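Uncharacterized protein AF_1382 (Archaeoglobus fulgidus DSM 4304, PDB 2QVO) is of unknown function but has a winged-helix fold, which suggests that it may bind DNA. Local coordinates at residues Ile17-Thr20 and Ile21-Glu24; Thr74-Gly77 and Gln78-Gln82. All blocks are in the same frame, centred on the assembly; numbering follows the deposited sequence.

Interaction 1 (17-24) lies within helix 12-26, and interaction 2 (74-82) covers the start of helix 75-90. Interaction 1 comes first along the chain. Helices 33-39 and 44-56 and the hairpin of strands 60-65 and 68-73 lie between them in sequence. Their centres are about 11 Å apart, yet the two turns touch. Tyr22 CD1 packs 3.5 Å from Ala81 CB, and Leu18 CD2 comes within 4.0 Å of Ile80 CG2. The side chains of the first long helix therefore pack on those of the last helix. Interaction 1 sits near the centre of the chain. The last helix, which follows the wing hairpin, thus closes against the core of what looks like a winged-helix domain.

Interaction 1: Ile17-Thr20 and Ile21-Glu24; sequences ILMT and IYYE
Met19 and Tyr22 lie side by side and point the same way, one helical turn apart. The methionine chain is bent at chi2 and chi3 (-78°), which carries its methyl to both tyrosines. Met19 CE is 4.0 Å from Tyr22 CD2, and it is also 4.0 Å from Tyr23 CE2. Met19 and Tyr23 cross at a slant. The tyrosines meet each other too: Tyr22 CD2 stands 3.8 Å above the plane of the Tyr23 ring, over its centre. Tyr22 then reaches away to Gln82 of helix 75-90, while Tyr23 meets Lys85 of the same helix.

Helix 12-26 is the first long helix of what looks like a winged-helix domain, and another flank packs on helices 33-39 and 44-56 and on the sheet. There Ile17 CG2 meets Ile21 CD1 at 4.2 Å. Ile21 CG1 is held beside its own backbone N (chi1 -58°), which brings it 3.2 Å from Ile17 O. The pair packs on Ile36 of helix 33-39 and Ile51 of helix 44-56, and Ile21 also meets Ile71 and Leu73 of strand 68-73. Shortening Ile21 to an alanine would probably open a gap between this helix, helices 33-39 and 44-56 and the sheet, and leave the Ile17 methyl without its neighbour.

Regular i to i+4 backbone bonds set these positions. Tyr23 N gives the straightest one to Met19 O, 2.9 Å with an angle of 173° at the hydrogen. Thr20 OG1 is hydrogen-bonded to the carbonyl O of Glu16, one turn back.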
loop_
_atom_site.group_PDB
_atom_site.type_symbol
_atom_site.label_atom_id
_atom_site.label_comp_id
_atom_site.label_asym_id
_atom_site.label_seq_id
_atom_site.Cartn_x
_atom_site.Cartn_y
_atom_site.Cartn_z
ATOM N N ILE A 17 4.597 -1.151 0.506
ATOM C CA ILE A 17 3.378 -1.243 -0.308
ATOM C C ILE A 17 2.299 -0.282 0.212
ATOM O O ILE A 17 1.712 0.514 -0.547
ATOM C CB ILE A 17 2.886 -2.714 -0.425
ATOM C CG1 ILE A 17 3.916 -3.515 -1.233
ATOM C CG2 ILE A 17 1.516 -2.799 -1.108
ATOM C CD1 ILE A 17 3.871 -5.015 -1.008
ATOM N N LEU A 18 2.062 -0.333 1.520
ATOM C CA LEU A 18 1.073 0.534 2.132
ATOM C C LEU A 18 1.359 2.016 1.921
ATOM O O LEU A 18 0.438 2.776 1.597
ATOM C CB LEU A 18 0.994 0.248 3.642
ATOM C CG LEU A 18 -0.088 1.051 4.364
ATOM C CD1 LEU A 18 -1.482 0.698 3.849
ATOM C CD2 LEU A 18 0.027 0.834 5.902
ATOM N N MET A 19 2.612 2.423 2.126
ATOM C CA MET A 19 2.974 3.835 2.073
ATOM C C MET A 19 2.987 4.284 0.617
ATOM O O MET A 19 2.650 5.421 0.335
ATOM C CB MET A 19 4.312 4.121 2.767
ATOM C CG MET A 19 4.263 3.869 4.324
ATOM S SD MET A 19 2.787 4.482 5.139
ATOM C CE MET A 19 3.210 6.215 5.210
ATOM N N THR A 20 3.332 3.371 -0.293
ATOM C CA THR A 20 3.231 3.675 -1.741
ATOM C C THR A 20 1.809 4.012 -2.171
ATOM O O THR A 20 1.586 4.987 -2.902
ATOM C CB THR A 20 3.789 2.519 -2.626
ATOM O OG1 THR A 20 5.185 2.339 -2.348
ATOM C CG2 THR A 20 3.623 2.850 -4.112
ATOM N N ILE A 21 0.840 3.210 -1.734
ATOM C CA ILE A 21 -0.571 3.479 -2.016
ATOM C C ILE A 21 -0.967 4.827 -1.419
ATOM O O ILE A 21 -1.630 5.630 -2.066
ATOM C CB ILE A 21 -1.486 2.358 -1.447
ATOM C CG1 ILE A 21 -1.091 0.997 -2.036
ATOM C CG2 ILE A 21 -2.988 2.650 -1.701
ATOM C CD1 ILE A 21 -1.716 -0.200 -1.293
ATOM N N TYR A 22 -0.561 5.053 -0.173
ATOM C CA TYR A 22 -0.861 6.289 0.540
ATOM C C TYR A 22 -0.381 7.530 -0.237
ATOM O O TYR A 22 -1.191 8.421 -0.560
ATOM C CB TYR A 22 -0.242 6.220 1.945
ATOM C CG TYR A 22 -0.382 7.493 2.752
ATOM C CD1 TYR A 22 -1.603 7.841 3.341
ATOM C CD2 TYR A 22 0.703 8.346 2.916
ATOM C CE1 TYR A 22 -1.729 9.025 4.078
ATOM C CE2 TYR A 22 0.591 9.525 3.657
ATOM C CZ TYR A 22 -0.619 9.853 4.228
ATOM O OH TYR A 22 -0.710 11.029 4.943
ATOM N N TYR A 23 0.910 7.576 -0.551
ATOM C CA TYR A 23 1.490 8.740 -1.224
ATOM C C TYR A 23 0.980 8.908 -2.648
ATOM O O TYR A 23 0.729 10.022 -3.087
ATOM C CB TYR A 23 3.011 8.712 -1.191
ATOM C CG TYR A 23 3.543 9.052 0.181
ATOM C CD1 TYR A 23 3.363 10.334 0.719
ATOM C CD2 TYR A 23 4.194 8.098 0.947
ATOM C CE1 TYR A 23 3.836 10.657 1.975
ATOM C CE2 TYR A 23 4.667 8.406 2.222
ATOM C CZ TYR A 23 4.484 9.687 2.722
ATOM O OH TYR A 23 4.956 10.007 3.974
ATOM N N GLU A 24 0.807 7.797 -3.355
ATOM C CA GLU A 24 0.278 7.866 -4.726
ATOM C C GLU A 24 -1.165 8.423 -4.744
ATOM O O GLU A 24 -1.491 9.299 -5.552
ATOM C CB GLU A 24 0.367 6.488 -5.393
ATOM C CG GLU A 24 -0.183 6.430 -6.813
ATOM C CD GLU A 24 0.706 7.096 -7.862
ATOM O OE1 GLU A 24 0.589 6.695 -9.036
ATOM O OE2 GLU A 24 1.489 8.025 -7.536
#

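Interaction 2: Thr74-Gly77 and Gln78-Gln82; sequences TDKG and QKIAQ
Gln78 N donates to Thr74 O at 2.9 Å, the first of four successive i to i+4 backbone bonds across this contact. Lys79 N to Asp75 O, Ile80 N to Lys76 O and Ala81 N to Gly77 O follow. The Ile80 bond is almost straight, 177° at the hydrogen. Together they form the opening turns of helix 75-90, just after the second strand of the winged-helix hairpin.

The side-chain hydrogen bond here is a cap. Thr74 is the N-cap residue, and its OG1 accepts from Gly77 N at 3.1 Å with an angle of 171°. The same hydroxyl also bonds to Lys58 O. Lys76 NZ is hydrogen-bonded to Ala57 O. Both side chains thus tie the helix start to the chain that follows helix 44-56.

The remaining contacts are made by carbon atoms. Lys76 is fully extended, and its CG lies 4.2 Å from Ile80 CD1. Ile80 CG1 sits beside its own backbone N (chi1 -69°) and comes 3.5 Å from Lys76 O. Lys79 CG approaches Asp75 O in the same way, also at 3.5 Å, before the chain runs outward. Ala81 CB stands 3.6 Å from Gly77 O. Ala81 also brings this turn against helix 12-26, where it meets Met19.

The N-H of the buried Gly77 is satisfied by a side-chain oxygen, since the backbone of the preceding turn offers it no helical carbonyl. The carboxylate of Asp75, in the first turn, would probably be favoured by the positive end of the helix dipole. Polar groups therefore fix where the helix begins, while its apolar flank sets how it packs.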
loop_
_atom_site.group_PDB
_atom_site.type_symbol
_atom_site.label_atom_id
_atom_site.label_comp_id
_atom_site.label_asym_id
_atom_site.label_seq_id
_atom_site.Cartn_x
_atom_site.Cartn_y
_atom_site.Cartn_z
ATOM N N THR A 74 -9.128 2.193 2.349
ATOM C CA THR A 74 -10.353 2.441 3.093
ATOM C C THR A 74 -10.031 3.522 4.120
ATOM O O THR A 74 -8.869 3.889 4.288
ATOM C CB THR A 74 -10.845 1.182 3.810
ATOM O OG1 THR A 74 -9.820 0.717 4.703
ATOM C CG2 THR A 74 -11.200 0.090 2.797
ATOM N N ASP A 75 -11.052 4.057 4.791
ATOM C CA ASP A 75 -10.796 5.022 5.866
ATOM C C ASP A 75 -9.824 4.438 6.897
ATOM O O ASP A 75 -8.919 5.128 7.349
ATOM C CB ASP A 75 -12.108 5.503 6.509
ATOM C CG ASP A 75 -12.908 6.434 5.586
ATOM O OD1 ASP A 75 -12.301 7.099 4.717
ATOM O OD2 ASP A 75 -14.154 6.505 5.732
ATOM N N LYS A 76 -10.003 3.156 7.206
ATOM C CA LYS A 76 -9.145 2.403 8.127
ATOM C C LYS A 76 -7.705 2.371 7.618
ATOM O O LYS A 76 -6.782 2.726 8.343
ATOM C CB LYS A 76 -9.679 0.979 8.275
ATOM C CG LYS A 76 -8.914 0.124 9.262
ATOM C CD LYS A 76 -9.427 -1.295 9.246
ATOM C CE LYS A 76 -8.805 -2.053 10.384
ATOM N NZ LYS A 76 -9.037 -3.507 10.277
ATOM N N GLY A 77 -7.519 1.959 6.364
ATOM C CA GLY A 77 -6.191 1.951 5.759
ATOM C C GLY A 77 -5.532 3.309 5.796
ATOM O O GLY A 77 -4.355 3.409 6.111
ATOM N N GLN A 78 -6.286 4.365 5.467
ATOM C CA GLN A 78 -5.727 5.717 5.453
ATOM C C GLN A 78 -5.224 6.149 6.830
ATOM O O GLN A 78 -4.127 6.700 6.949
ATOM C CB GLN A 78 -6.734 6.755 4.913
ATOM C CG GLN A 78 -6.169 8.168 4.947
ATOM C CD GLN A 78 -6.626 9.046 3.799
ATOM O OE1 GLN A 78 -7.622 8.764 3.132
ATOM N NE2 GLN A 78 -5.894 10.133 3.568
ATOM N N LYS A 79 -6.042 5.923 7.851
ATOM C CA LYS A 79 -5.683 6.278 9.231
ATOM C C LYS A 79 -4.369 5.599 9.646
ATOM O O LYS A 79 -3.439 6.249 10.118
ATOM C CB LYS A 79 -6.802 5.854 10.174
ATOM C CG LYS A 79 -8.012 6.791 10.238
ATOM C CD LYS A 79 -9.084 6.128 11.095
ATOM C CE LYS A 79 -10.134 7.091 11.595
ATOM N NZ LYS A 79 -11.064 6.376 12.521
ATOM N N ILE A 80 -4.300 4.291 9.430
ATOM C CA ILE A 80 -3.080 3.517 9.706
ATOM C C ILE A 80 -1.857 4.093 8.978
ATOM O O ILE A 80 -0.827 4.352 9.593
ATOM C CB ILE A 80 -3.282 2.027 9.379
ATOM C CG1 ILE A 80 -4.267 1.399 10.374
ATOM C CG2 ILE A 80 -1.925 1.263 9.364
ATOM C CD1 ILE A 80 -4.771 0.038 9.976
ATOM N N ALA A 81 -1.974 4.328 7.669
ATOM C CA ALA A 81 -0.846 4.902 6.921
ATOM C C ALA A 81 -0.384 6.240 7.473
ATOM O O ALA A 81 0.805 6.503 7.552
ATOM C CB ALA A 81 -1.188 5.028 5.427
ATOM N N GLN A 82 -1.330 7.100 7.826
ATOM C CA GLN A 82 -1.005 8.406 8.372
ATOM C C GLN A 82 -0.209 8.313 9.680
ATOM O O GLN A 82 0.748 9.072 9.893
ATOM C CB GLN A 82 -2.287 9.213 8.558
ATOM C CG GLN A 82 -2.789 9.794 7.245
ATOM C CD GLN A 82 -4.200 10.354 7.313
ATOM O OE1 GLN A 82 -4.932 10.154 8.293
ATOM N NE2 GLN A 82 -4.589 11.060 6.261
#